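Local coordinates for DNA mismatch repair protein MutS (PDB 1EWQ) that takes part in DNA mismatch repair, binding mismatched DNA and hydrolysing ATP weakly as a damage sensor, at residues Y448-T453 against Y476-M481; L423-R428 against L438-N443; R550-A555 against D571-H576; L601-G606 against A614-F619. All coordinates share one frame; numbering follows the deposited sequence.

The four contacts fall into two pairs on opposite sides of the chain's centre. Contacts 1 and 2 lie close to the bound DNA and share one antiparallel sheet, in which strands 439-443 and 449-453 are neighbours. Contacts 3 and 4, about 12 Å apart between centres, sit far from the DNA in the ATPase part, where strands 551-556 and 613-616 are neighbours. Contacts 1 and 4 are buried: the first joins backbone pairing to apolar packing, the second rests on a glutamine amide gripping main chain. Contacts 2 and 3 are only partly buried. In contact 2 a helix carboxylate holds an edge strand, whereas contact 3 is strand pairing with one apolar and one polar face.

Contact 1. Residues Y448-T453 against Y476-M481; sequences YYLEVT and YTLPEM
The Y476 ring meets strand 449-453 by its edge: near the ring plane lie the carbonyl O of L450, 3.8 Å from CD1, and V452 CB, 4.3 Å from CE1. Outside the two segments, Y464 meets this ring with the planes about 50° apart, while Y448 turns its own ring away to stack with F422 of helix 406-433. A flat ring suits position 476, since it can lie edge-on to L450 O and V452 while still meeting Y464. L450 reaches to the start of helix 479-511. Its CD1 comes within 3.5 Å of L478 CG, the two leucines crossing at about a right angle, and within 3.8 Å of the selenium of selenomethionine M481. The unbranched chain of M481 is supple enough to bend at its last torsion (chi3 67°), which lays CE 3.4 Å from Y449 N and beside Y448 CB. Beside these contacts the backbones pair reciprocally, L450 N to Y476 O at 3.1 Å and Y476 N to L450 O at 2.9 Å. L478 then takes the N-cap position. The arrangement is that of an antiparallel sheet whose strand runs straight into a long helix, consistent with the DNA-embracing clamp of MutS proteins.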
loop_
_atom_site.group_PDB
_atom_site.type_symbol
_atom_site.label_atom_id
_atom_site.label_comp_id
_atom_site.label_asym_id
_atom_site.label_seq_id
_atom_site.Cartn_x
_atom_site.Cartn_y
_atom_site.Cartn_z
ATOM N N TYR C 448 -11.590 15.685 48.779
ATOM C CA TYR C 448 -11.724 14.710 49.861
ATOM C C TYR C 448 -13.098 14.786 50.508
ATOM O O TYR C 448 -13.678 15.858 50.611
ATOM C CB TYR C 448 -10.643 14.920 50.917
ATOM C CG TYR C 448 -9.265 14.560 50.417
ATOM C CD1 TYR C 448 -8.526 15.452 49.642
ATOM C CD2 TYR C 448 -8.724 13.301 50.669
ATOM C CE1 TYR C 448 -7.284 15.093 49.128
ATOM C CE2 TYR C 448 -7.483 12.934 50.158
ATOM C CZ TYR C 448 -6.770 13.834 49.389
ATOM O OH TYR C 448 -5.539 13.469 48.892
ATOM N N TYR C 449 -13.610 13.650 50.964
ATOM C CA TYR C 449 -14.941 13.632 51.567
ATOM C C TYR C 449 -15.190 12.454 52.499
ATOM O O TYR C 449 -14.426 11.492 52.528
ATOM C CB TYR C 449 -16.003 13.609 50.456
ATOM C CG TYR C 449 -15.880 12.405 49.542
ATOM C CD1 TYR C 449 -16.206 11.115 49.993
ATOM C CD2 TYR C 449 -15.389 12.541 48.246
ATOM C CE1 TYR C 449 -16.043 9.991 49.172
ATOM C CE2 TYR C 449 -15.215 11.426 47.417
ATOM C CZ TYR C 449 -15.541 10.156 47.885
ATOM O OH TYR C 449 -15.340 9.063 47.070
ATOM N N LEU C 450 -16.285 12.554 53.251
ATOM C CA LEU C 450 -16.729 11.514 54.178
ATOM C C LEU C 450 -17.936 10.905 53.476
ATOM O O LEU C 450 -18.801 11.633 52.979
ATOM C CB LEU C 450 -17.160 12.134 55.509
ATOM C CG LEU C 450 -16.053 12.779 56.340
ATOM C CD1 LEU C 450 -16.639 13.863 57.227
ATOM C CD2 LEU C 450 -15.349 11.704 57.163
ATOM N N GLU C 451 -17.999 9.580 53.436
ATOM C CA GLU C 451 -19.085 8.895 52.748
ATOM C C GLU C 451 -19.862 7.957 53.672
ATOM O O GLU C 451 -19.278 7.127 54.367
ATOM C CB GLU C 451 -18.514 8.104 51.563
ATOM C CG GLU C 451 -19.547 7.430 50.672
ATOM C CD GLU C 451 -18.909 6.542 49.611
ATOM O OE1 GLU C 451 -18.567 5.376 49.927
ATOM O OE2 GLU C 451 -18.732 7.011 48.464
ATOM N N VAL C 452 -21.182 8.110 53.670
ATOM C CA VAL C 452 -22.082 7.287 54.479
ATOM C C VAL C 452 -23.169 6.737 53.562
ATOM O O VAL C 452 -23.643 7.432 52.663
ATOM C CB VAL C 452 -22.758 8.117 55.603
ATOM C CG1 VAL C 452 -23.802 7.271 56.321
ATOM C CG2 VAL C 452 -21.713 8.607 56.607
ATOM N N THR C 453 -23.556 5.488 53.788
ATOM C CA THR C 453 -24.604 4.843 52.996
ATOM C C THR C 453 -25.999 5.166 53.548
ATOM O O THR C 453 -26.150 5.521 54.720
ATOM C CB THR C 453 -24.445 3.319 53.004
ATOM O OG1 THR C 453 -24.554 2.840 54.352
ATOM C CG2 THR C 453 -23.094 2.924 52.428
ATOM N N TYR C 476 -20.109 14.136 52.537
ATOM C CA TYR C 476 -20.079 15.386 53.273
ATOM C C TYR C 476 -18.673 15.916 53.466
ATOM O O TYR C 476 -17.690 15.335 53.005
ATOM C CB TYR C 476 -20.710 15.213 54.657
ATOM C CG TYR C 476 -22.000 14.425 54.674
ATOM C CD1 TYR C 476 -21.986 13.033 54.581
ATOM C CD2 TYR C 476 -23.232 15.069 54.809
ATOM C CE1 TYR C 476 -23.161 12.296 54.621
ATOM C CE2 TYR C 476 -24.421 14.342 54.854
ATOM C CZ TYR C 476 -24.377 12.954 54.759
ATOM O OH TYR C 476 -25.538 12.219 54.795
ATOM N N THR C 477 -18.599 17.024 54.189
ATOM C CA THR C 477 -17.338 17.674 54.465
ATOM C C THR C 477 -17.320 18.236 55.875
ATOM O O THR C 477 -18.360 18.600 56.424
ATOM C CB THR C 477 -17.100 18.820 53.456
ATOM O OG1 THR C 477 -16.546 18.282 52.251
ATOM C CG2 THR C 477 -16.182 19.865 54.023
ATOM N N LEU C 478 -16.134 18.271 56.460
ATOM C CA LEU C 478 -15.935 18.842 57.779
ATOM C C LEU C 478 -14.953 19.985 57.526
ATOM O O LEU C 478 -14.155 19.928 56.588
ATOM C CB LEU C 478 -15.323 17.821 58.749
ATOM C CG LEU C 478 -16.206 16.697 59.306
ATOM C CD1 LEU C 478 -15.426 15.926 60.356
ATOM C CD2 LEU C 478 -17.468 17.272 59.935
ATOM N N PRO C 479 -15.016 21.047 58.340
ATOM C CA PRO C 479 -14.133 22.213 58.209
ATOM C C PRO C 479 -12.629 21.884 58.222
ATOM O O PRO C 479 -11.846 22.467 57.463
ATOM C CB PRO C 479 -14.547 23.083 59.394
ATOM C CG PRO C 479 -16.023 22.789 59.510
ATOM C CD PRO C 479 -16.047 21.280 59.370
ATOM N N GLU C 480 -12.233 20.955 59.088
ATOM C CA GLU C 480 -10.834 20.545 59.211
ATOM C C GLU C 480 -10.267 19.991 57.906
ATOM O O GLU C 480 -9.085 20.163 57.606
ATOM C CB GLU C 480 -10.705 19.474 60.301
ATOM C CG GLU C 480 -10.022 19.925 61.588
ATOM C CD GLU C 480 -8.506 20.014 61.462
ATOM O OE1 GLU C 480 -8.007 20.924 60.757
ATOM O OE2 GLU C 480 -7.811 19.163 62.069
HETATM N N MSE C 481 -11.122 19.321 57.139
HETATM C CA MSE C 481 -10.733 18.705 55.875
HETATM C C MSE C 481 -10.400 19.690 54.772
HETATM O O MSE C 481 -9.425 19.515 54.049
HETATM C CB MSE C 481 -11.851 17.798 55.386
HETATM C CG MSE C 481 -12.142 16.639 56.293
HETATM SE SE MSE C 481 -13.682 15.728 55.635
HETATM C CE MSE C 481 -12.951 15.037 53.985
#

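Contact 2. Residues L423-R428 against L438-N443; sequences LELEER and LKVGYN
Helix 406-433 packs here on the edge strand of the four-stranded antiparallel sheet near the DNA, where N443 packs on a phosphate, and E426 is the residue that ties the helix to V440. The two axes run roughly antiparallel (147°) and come within 7.3 Å. With CG anti to the backbone N (chi1 -173°), the E426 chain extends straight across to the strand, where OE2 accepts the V440 N-H at 2.8 Å through its anti lone pair, in a bond of 160°. A glutamate suits this place: its length lets a carboxylate reach a main-chain donor on the strand, and OE1 is left to form a salt bridge with R430, whose NE also binds L438 O. The carboxylate is thus probably fixed in rotation. Its aliphatic stem packs too, E426 CB lying 3.4 Å from V440 CG2; the same methyl of the beta-branched V440 also faces L425 CB at 4.3 Å. L438 adds CD2 at 3.9 Å from E426 O. K439 lays CB 3.3 Å from E426 OE2, while its NZ forms a long, weak ion pair with E451. Strand 439-443 thus lies against helix 406-433 and pairs with strand 449-453, where L438 and V440 both touch L450.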
loop_
_atom_site.group_PDB
_atom_site.type_symbol
_atom_site.label_atom_id
_atom_site.label_comp_id
_atom_site.label_asym_id
_atom_site.label_seq_id
_atom_site.Cartn_x
_atom_site.Cartn_y
_atom_site.Cartn_z
ATOM N N LEU C 423 -6.624 9.156 56.261
ATOM C CA LEU C 423 -6.801 7.768 56.651
ATOM C C LEU C 423 -7.192 7.707 58.122
ATOM O O LEU C 423 -8.046 6.912 58.518
ATOM C CB LEU C 423 -5.506 6.987 56.428
ATOM C CG LEU C 423 -5.612 5.467 56.531
ATOM C CD1 LEU C 423 -6.570 4.944 55.472
ATOM C CD2 LEU C 423 -4.236 4.856 56.344
ATOM N N GLU C 424 -6.561 8.554 58.928
ATOM C CA GLU C 424 -6.843 8.615 60.357
ATOM C C GLU C 424 -8.228 9.205 60.588
ATOM O O GLU C 424 -8.938 8.798 61.504
ATOM C CB GLU C 424 -5.800 9.479 61.064
ATOM C CG GLU C 424 -4.455 8.797 61.257
ATOM C CD GLU C 424 -3.307 9.785 61.342
ATOM O OE1 GLU C 424 -3.510 10.905 61.869
ATOM O OE2 GLU C 424 -2.193 9.436 60.885
ATOM N N LEU C 425 -8.607 10.168 59.755
ATOM C CA LEU C 425 -9.908 10.798 59.883
ATOM C C LEU C 425 -11.018 9.759 59.712
ATOM O O LEU C 425 -11.983 9.744 60.472
ATOM C CB LEU C 425 -10.067 11.901 58.837
ATOM C CG LEU C 425 -11.286 12.807 59.002
ATOM C CD1 LEU C 425 -11.096 13.650 60.253
ATOM C CD2 LEU C 425 -11.468 13.693 57.772
ATOM N N GLU C 426 -10.880 8.888 58.717
ATOM C CA GLU C 426 -11.889 7.864 58.469
ATOM C C GLU C 426 -12.117 7.027 59.717
ATOM O O GLU C 426 -13.248 6.658 60.028
ATOM C CB GLU C 426 -11.469 6.936 57.323
ATOM C CG GLU C 426 -12.575 5.965 56.921
ATOM C CD GLU C 426 -12.162 4.997 55.833
ATOM O OE1 GLU C 426 -11.449 4.020 56.140
ATOM O OE2 GLU C 426 -12.550 5.217 54.668
ATOM N N GLU C 427 -11.032 6.736 60.428
ATOM C CA GLU C 427 -11.102 5.929 61.636
ATOM C C GLU C 427 -11.676 6.702 62.823
ATOM O O GLU C 427 -12.425 6.150 63.624
ATOM C CB GLU C 427 -9.715 5.383 61.979
ATOM C CG GLU C 427 -9.771 4.246 62.969
ATOM C CD GLU C 427 -10.813 3.202 62.583
ATOM O OE1 GLU C 427 -10.631 2.522 61.543
ATOM O OE2 GLU C 427 -11.822 3.073 63.315
ATOM N N ARG C 428 -11.332 7.981 62.927
ATOM C CA ARG C 428 -11.850 8.810 64.006
ATOM C C ARG C 428 -13.372 8.921 63.881
ATOM O O ARG C 428 -14.108 8.694 64.849
ATOM C CB ARG C 428 -11.251 10.216 63.947
ATOM C CG ARG C 428 -11.652 11.091 65.131
ATOM C CD ARG C 428 -11.279 12.551 64.930
ATOM N NE ARG C 428 -12.185 13.218 63.999
ATOM C CZ ARG C 428 -12.035 14.470 63.575
ATOM N NH1 ARG C 428 -11.007 15.197 63.999
ATOM N NH2 ARG C 428 -12.913 14.996 62.724
ATOM N N LEU C 438 -18.521 3.859 57.310
ATOM C CA LEU C 438 -18.192 5.230 56.913
ATOM C C LEU C 438 -16.840 5.214 56.212
ATOM O O LEU C 438 -15.959 4.427 56.555
ATOM C CB LEU C 438 -18.136 6.154 58.135
ATOM C CG LEU C 438 -17.744 7.622 57.916
ATOM C CD1 LEU C 438 -18.221 8.452 59.090
ATOM C CD2 LEU C 438 -16.229 7.756 57.737
ATOM N N LYS C 439 -16.675 6.081 55.224
ATOM C CA LYS C 439 -15.421 6.123 54.498
ATOM C C LYS C 439 -14.957 7.507 54.109
ATOM O O LYS C 439 -15.756 8.421 53.947
ATOM C CB LYS C 439 -15.512 5.250 53.233
ATOM C CG LYS C 439 -15.283 3.767 53.507
ATOM C CD LYS C 439 -15.271 2.927 52.232
ATOM C CE LYS C 439 -16.640 2.882 51.577
ATOM N NZ LYS C 439 -16.665 1.967 50.393
ATOM N N VAL C 440 -13.643 7.649 53.990
ATOM C CA VAL C 440 -13.037 8.890 53.538
ATOM C C VAL C 440 -12.576 8.553 52.124
ATOM O O VAL C 440 -11.717 7.695 51.933
ATOM C CB VAL C 440 -11.809 9.291 54.382
ATOM C CG1 VAL C 440 -10.995 10.350 53.633
ATOM C CG2 VAL C 440 -12.263 9.838 55.735
ATOM N N GLY C 441 -13.163 9.206 51.132
ATOM C CA GLY C 441 -12.782 8.927 49.764
ATOM C C GLY C 441 -12.323 10.177 49.062
ATOM O O GLY C 441 -12.213 11.247 49.677
ATOM N N TYR C 442 -12.065 10.051 47.763
ATOM C CA TYR C 442 -11.608 11.184 46.977
ATOM C C TYR C 442 -11.861 11.051 45.471
ATOM O O TYR C 442 -11.804 9.958 44.917
ATOM C CB TYR C 442 -10.101 11.389 47.219
ATOM C CG TYR C 442 -9.480 12.410 46.293
ATOM C CD1 TYR C 442 -9.333 13.737 46.689
ATOM C CD2 TYR C 442 -9.137 12.071 44.979
ATOM C CE1 TYR C 442 -8.874 14.704 45.806
ATOM C CE2 TYR C 442 -8.679 13.030 44.086
ATOM C CZ TYR C 442 -8.554 14.346 44.504
ATOM O OH TYR C 442 -8.134 15.311 43.621
ATOM N N ASN C 443 -12.160 12.180 44.829
ATOM C CA ASN C 443 -12.327 12.258 43.376
ATOM C C ASN C 443 -12.022 13.698 42.974
ATOM O O ASN C 443 -12.254 14.630 43.745
ATOM C CB ASN C 443 -13.726 11.827 42.880
ATOM C CG ASN C 443 -14.838 12.796 43.261
ATOM O OD1 ASN C 443 -14.715 14.015 43.107
ATOM N ND2 ASN C 443 -15.955 12.241 43.736
#

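Contact 3. Residues R550-A555 against D571-H576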
loop_
_atom_site.group_PDB
_atom_site.type_symbol
_atom_site.label_atom_id
_atom_site.label_comp_id
_atom_site.label_asym_id
_atom_site.label_seq_id
_atom_site.Cartn_x
_atom_site.Cartn_y
_atom_site.Cartn_z
ATOM N N ARG C 550 45.140 -9.242 -10.312
ATOM C CA ARG C 550 44.425 -10.335 -10.937
ATOM C C ARG C 550 43.186 -10.667 -10.131
ATOM O O ARG C 550 43.194 -10.591 -8.899
ATOM C CB ARG C 550 45.315 -11.578 -11.008
ATOM C CG ARG C 550 46.205 -11.613 -12.216
ATOM C CD ARG C 550 47.428 -12.500 -12.005
ATOM N NE ARG C 550 48.185 -12.650 -13.248
ATOM C CZ ARG C 550 48.493 -11.651 -14.076
ATOM N NH1 ARG C 550 48.113 -10.403 -13.804
ATOM N NH2 ARG C 550 49.178 -11.905 -15.190
ATOM N N LEU C 551 42.111 -11.008 -10.826
ATOM C CA LEU C 551 40.910 -11.417 -10.135
ATOM C C LEU C 551 40.979 -12.932 -10.221
ATOM O O LEU C 551 41.023 -13.500 -11.312
ATOM C CB LEU C 551 39.652 -10.892 -10.834
ATOM C CG LEU C 551 38.316 -11.309 -10.203
ATOM C CD1 LEU C 551 37.243 -10.272 -10.524
ATOM C CD2 LEU C 551 37.912 -12.689 -10.704
ATOM N N GLN C 552 41.043 -13.581 -9.067
ATOM C CA GLN C 552 41.089 -15.035 -9.022
ATOM C C GLN C 552 40.195 -15.505 -7.904
ATOM O O GLN C 552 40.543 -15.425 -6.722
ATOM C CB GLN C 552 42.519 -15.536 -8.816
ATOM C CG GLN C 552 43.430 -15.194 -9.977
ATOM C CD GLN C 552 44.812 -15.820 -9.868
ATOM O OE1 GLN C 552 44.960 -17.049 -9.903
ATOM N NE2 GLN C 552 45.832 -14.979 -9.739
ATOM N N ILE C 553 39.023 -15.987 -8.293
ATOM C CA ILE C 553 38.038 -16.456 -7.338
ATOM C C ILE C 553 37.810 -17.953 -7.485
ATOM O O ILE C 553 37.480 -18.435 -8.570
ATOM C CB ILE C 553 36.683 -15.729 -7.546
ATOM C CG1 ILE C 553 36.877 -14.212 -7.448
ATOM C CG2 ILE C 553 35.676 -16.206 -6.514
ATOM C CD1 ILE C 553 35.596 -13.407 -7.664
ATOM N N ARG C 554 37.990 -18.684 -6.394
ATOM C CA ARG C 554 37.760 -20.118 -6.406
ATOM C C ARG C 554 36.481 -20.405 -5.630
ATOM O O ARG C 554 36.342 -19.996 -4.479
ATOM C CB ARG C 554 38.930 -20.878 -5.762
ATOM C CG ARG C 554 38.824 -22.409 -5.926
ATOM C CD ARG C 554 40.050 -23.170 -5.386
ATOM N NE ARG C 554 40.077 -23.260 -3.923
ATOM C CZ ARG C 554 41.023 -22.720 -3.162
ATOM N NH1 ARG C 554 42.020 -22.051 -3.726
ATOM N NH2 ARG C 554 40.979 -22.849 -1.840
ATOM N N ALA C 555 35.546 -21.095 -6.274
ATOM C CA ALA C 555 34.285 -21.462 -5.649
ATOM C C ALA C 555 33.506 -20.292 -5.059
ATOM O O ALA C 555 33.093 -20.340 -3.898
ATOM C CB ALA C 555 34.529 -22.526 -4.562
ATOM N N ASP C 571 34.220 -20.730 -10.344
ATOM C CA ASP C 571 35.501 -20.050 -10.363
ATOM C C ASP C 571 35.468 -18.945 -11.400
ATOM O O ASP C 571 34.537 -18.846 -12.202
ATOM C CB ASP C 571 36.639 -21.013 -10.734
ATOM C CG ASP C 571 36.703 -22.233 -9.832
ATOM O OD1 ASP C 571 36.213 -22.163 -8.690
ATOM O OD2 ASP C 571 37.267 -23.260 -10.274
ATOM N N LEU C 572 36.509 -18.127 -11.371
ATOM C CA LEU C 572 36.665 -17.042 -12.310
ATOM C C LEU C 572 38.052 -16.451 -12.194
ATOM O O LEU C 572 38.530 -16.181 -11.092
ATOM C CB LEU C 572 35.627 -15.935 -12.069
ATOM C CG LEU C 572 35.789 -14.744 -13.021
ATOM C CD1 LEU C 572 35.612 -15.214 -14.450
ATOM C CD2 LEU C 572 34.787 -13.655 -12.677
ATOM N N GLU C 573 38.697 -16.289 -13.343
ATOM C CA GLU C 573 40.009 -15.666 -13.438
ATOM C C GLU C 573 39.844 -14.572 -14.475
ATOM O O GLU C 573 39.295 -14.818 -15.550
ATOM C CB GLU C 573 41.075 -16.648 -13.902
ATOM C CG GLU C 573 41.598 -17.539 -12.815
ATOM C CD GLU C 573 43.016 -17.981 -13.090
ATOM O OE1 GLU C 573 43.903 -17.103 -13.174
ATOM O OE2 GLU C 573 43.248 -19.198 -13.220
HETATM N N MSE C 574 40.312 -13.374 -14.141
HETATM C CA MSE C 574 40.192 -12.205 -15.009
HETATM C C MSE C 574 41.312 -11.210 -14.772
HETATM O O MSE C 574 41.675 -10.925 -13.626
HETATM C CB MSE C 574 38.889 -11.463 -14.730
HETATM C CG MSE C 574 37.667 -11.988 -15.410
HETATM SE SE MSE C 574 36.406 -10.541 -15.433
HETATM C CE MSE C 574 37.090 -9.583 -16.931
ATOM N N ALA C 575 41.823 -10.634 -15.851
ATOM C CA ALA C 575 42.898 -9.658 -15.737
ATOM C C ALA C 575 42.753 -8.641 -16.853
ATOM O O ALA C 575 43.400 -8.761 -17.891
ATOM C CB ALA C 575 44.249 -10.359 -15.834
ATOM N N HIS C 576 41.899 -7.644 -16.638
ATOM C CA HIS C 576 41.665 -6.613 -17.646
ATOM C C HIS C 576 41.294 -7.318 -18.940
ATOM O O HIS C 576 41.760 -6.947 -20.008
ATOM C CB HIS C 576 42.931 -5.774 -17.864
ATOM C CG HIS C 576 43.387 -5.032 -16.645
ATOM N ND1 HIS C 576 42.816 -3.844 -16.236
ATOM C CD2 HIS C 576 44.349 -5.319 -15.736
ATOM C CE1 HIS C 576 43.408 -3.435 -15.128
ATOM N NE2 HIS C 576 44.340 -4.313 -14.804
#
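Q552 and E573 stand over one face of a strand pair with their chains crossed and the amide and carboxylate planes only 15° apart. Their OE1 atoms are 3.4 Å from each other, two acceptors with no bond between them; the two chains touch through their stems, Q552 CG lying 4.1 Å from E573 CG. Replacing Q552 by an alanine would probably uncover the flank of E573 and leave its carboxylate freer to swing. The opposite face is apolar. There L551, its CG anti to the backbone N (chi1 178°), slants across L572 with CD2 3.8 Å from L572 CG, and its CB faces selenomethionine M574 CB at 4.0 Å. Leucines fit here because this side lies against the protein interior, L572 touching F592 and T596 of helix 589-603.

At one end D571 and R554 run side by side pointing the same way, yet their charges do not meet: the guanidinium forms salt bridges with E612 and E613, while D571 OD1 accepts A555 N at 2.7 Å in a nearly straight bond, as the chain turns at A555. Four backbone bonds, among them L551 N to M574 O at 2.8 Å and I553 N to L572 O at 2.8 Å, fix the register. The pattern is antiparallel pairing of strands successive in the chain, in the small sheet beside the P-loop helix, as in the antiparallel subdomain of ABC-type ATPases.

Contact 4. Residues L601-G606 against A614-F619; sequences LLAQVG and AHLPLF
A Schellman motif ends the helix that follows the P-loop, and Q604, the first residue beyond it, grasps F619 in the chain leaving strand 613-616. G606, at positive phi, is the C-prime residue, its N bonded to A603 O; glycine fits because a side chain would be jammed there. Q604 runs extended from CG (chi2 180°), carrying its amide to the main chain of F619. NE2 gives a hydrogen bond of 172° to F619 O, 2.9 Å away, on a lone pair and in the planes of both groups. F619 N answers with 3.1 Å to Q604 OE1, though this donor sits above the amide plane and the bond is less straight. A glutamine suits the place because its amide offers a donor for F619 O and an acceptor for F619 N, and NE2 also binds L296 O. An alanine in place of Q604 is likely to leave F619 N and O without these mates and let that piece of chain shift.

The F619 ring turns an edge to the amide, CD1 lying 3.6 Å from Q604 OE1, and meets Y690 edge-to-face. L618 CD2 covers the glutamine stem, 4.0 Å from Q604 CG. The small A603 lets the strand come close, its CB in tight contact, 3.5 Å, with L616 CD1. A water lies between Q604 OE1 and P617 O, 3.1 Å from each.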
loop_
_atom_site.group_PDB
_atom_site.type_symbol
_atom_site.label_atom_id
_atom_site.label_comp_id
_atom_site.label_asym_id
_atom_site.label_seq_id
_atom_site.Cartn_x
_atom_site.Cartn_y
_atom_site.Cartn_z
ATOM N N LEU C 601 32.412 -6.062 -4.226
ATOM C CA LEU C 601 31.803 -5.034 -3.386
ATOM C C LEU C 601 32.107 -5.295 -1.918
ATOM O O LEU C 601 32.488 -4.384 -1.179
ATOM C CB LEU C 601 30.293 -5.009 -3.596
ATOM C CG LEU C 601 29.450 -4.060 -2.733
ATOM C CD1 LEU C 601 30.118 -2.696 -2.599
ATOM C CD2 LEU C 601 28.072 -3.924 -3.377
ATOM N N LEU C 602 31.938 -6.549 -1.501
ATOM C CA LEU C 602 32.188 -6.932 -0.115
ATOM C C LEU C 602 33.655 -6.744 0.269
ATOM O O LEU C 602 33.962 -6.252 1.351
ATOM C CB LEU C 602 31.757 -8.387 0.118
ATOM C CG LEU C 602 30.249 -8.670 0.075
ATOM C CD1 LEU C 602 29.995 -10.177 0.167
ATOM C CD2 LEU C 602 29.565 -7.944 1.217
ATOM N N ALA C 603 34.566 -7.135 -0.614
ATOM C CA ALA C 603 35.988 -6.971 -0.323
ATOM C C ALA C 603 36.372 -5.498 -0.166
ATOM O O ALA C 603 37.189 -5.146 0.691
ATOM C CB ALA C 603 36.824 -7.597 -1.424
ATOM N N GLN C 604 35.792 -4.630 -0.988
ATOM C CA GLN C 604 36.146 -3.220 -0.903
ATOM C C GLN C 604 35.419 -2.457 0.190
ATOM O O GLN C 604 35.506 -1.224 0.309
ATOM C CB GLN C 604 36.011 -2.572 -2.287
ATOM C CG GLN C 604 37.200 -3.018 -3.168
ATOM C CD GLN C 604 37.195 -2.453 -4.565
ATOM O OE1 GLN C 604 36.846 -3.152 -5.516
ATOM N NE2 GLN C 604 37.583 -1.184 -4.706
ATOM N N VAL C 605 34.747 -3.225 1.032
ATOM C CA VAL C 605 34.044 -2.679 2.169
ATOM C C VAL C 605 34.798 -3.192 3.402
ATOM O O VAL C 605 34.606 -2.718 4.526
ATOM C CB VAL C 605 32.553 -3.120 2.124
ATOM C CG1 VAL C 605 32.127 -3.804 3.412
ATOM C CG2 VAL C 605 31.699 -1.913 1.808
ATOM N N GLY C 606 35.687 -4.155 3.173
ATOM C CA GLY C 606 36.479 -4.707 4.263
ATOM C C GLY C 606 35.838 -5.924 4.889
ATOM O O GLY C 606 36.135 -6.277 6.027
ATOM N N ALA C 614 39.795 -15.863 -2.683
ATOM C CA ALA C 614 39.495 -14.759 -3.566
ATOM C C ALA C 614 40.663 -13.796 -3.598
ATOM O O ALA C 614 41.122 -13.315 -2.562
ATOM C CB ALA C 614 38.216 -14.047 -3.112
ATOM N N HIS C 615 41.167 -13.571 -4.807
ATOM C CA HIS C 615 42.256 -12.644 -5.051
ATOM C C HIS C 615 41.533 -11.591 -5.872
ATOM O O HIS C 615 40.929 -11.913 -6.894
ATOM C CB HIS C 615 43.368 -13.329 -5.856
ATOM C CG HIS C 615 44.228 -14.243 -5.034
ATOM N ND1 HIS C 615 45.334 -13.800 -4.339
ATOM C CD2 HIS C 615 44.121 -15.567 -4.762
ATOM C CE1 HIS C 615 45.870 -14.809 -3.676
ATOM N NE2 HIS C 615 45.154 -15.893 -3.914
ATOM N N LEU C 616 41.577 -10.342 -5.424
ATOM C CA LEU C 616 40.852 -9.284 -6.110
ATOM C C LEU C 616 41.586 -7.975 -6.313
ATOM O O LEU C 616 42.417 -7.578 -5.497
ATOM C CB LEU C 616 39.563 -8.977 -5.343
ATOM C CG LEU C 616 38.591 -10.138 -5.125
ATOM C CD1 LEU C 616 37.644 -9.793 -3.990
ATOM C CD2 LEU C 616 37.833 -10.433 -6.415
ATOM N N PRO C 617 41.299 -7.294 -7.432
ATOM C CA PRO C 617 41.944 -6.006 -7.696
ATOM C C PRO C 617 41.066 -4.929 -7.037
ATOM O O PRO C 617 39.965 -5.224 -6.553
ATOM C CB PRO C 617 41.932 -5.919 -9.221
ATOM C CG PRO C 617 40.662 -6.615 -9.581
ATOM C CD PRO C 617 40.629 -7.814 -8.641
ATOM N N LEU C 618 41.547 -3.695 -6.995
ATOM C CA LEU C 618 40.750 -2.633 -6.410
ATOM C C LEU C 618 40.053 -1.895 -7.548
ATOM O O LEU C 618 40.665 -1.082 -8.242
ATOM C CB LEU C 618 41.643 -1.698 -5.608
ATOM C CG LEU C 618 42.264 -2.381 -4.392
ATOM C CD1 LEU C 618 43.427 -1.568 -3.833
ATOM C CD2 LEU C 618 41.171 -2.584 -3.360
ATOM N N PHE C 619 38.778 -2.212 -7.763
ATOM C CA PHE C 619 38.008 -1.584 -8.831
ATOM C C PHE C 619 37.634 -0.143 -8.468
ATOM O O PHE C 619 37.400 0.169 -7.304
ATOM C CB PHE C 619 36.731 -2.392 -9.116
ATOM C CG PHE C 619 36.992 -3.817 -9.530
ATOM C CD1 PHE C 619 36.822 -4.861 -8.628
ATOM C CD2 PHE C 619 37.404 -4.117 -10.822
ATOM C CE1 PHE C 619 37.056 -6.187 -9.016
ATOM C CE2 PHE C 619 37.640 -5.439 -11.210
ATOM C CZ PHE C 619 37.464 -6.471 -10.307
HETATM O O HOH W 1 37.427 -6.178 -5.066
#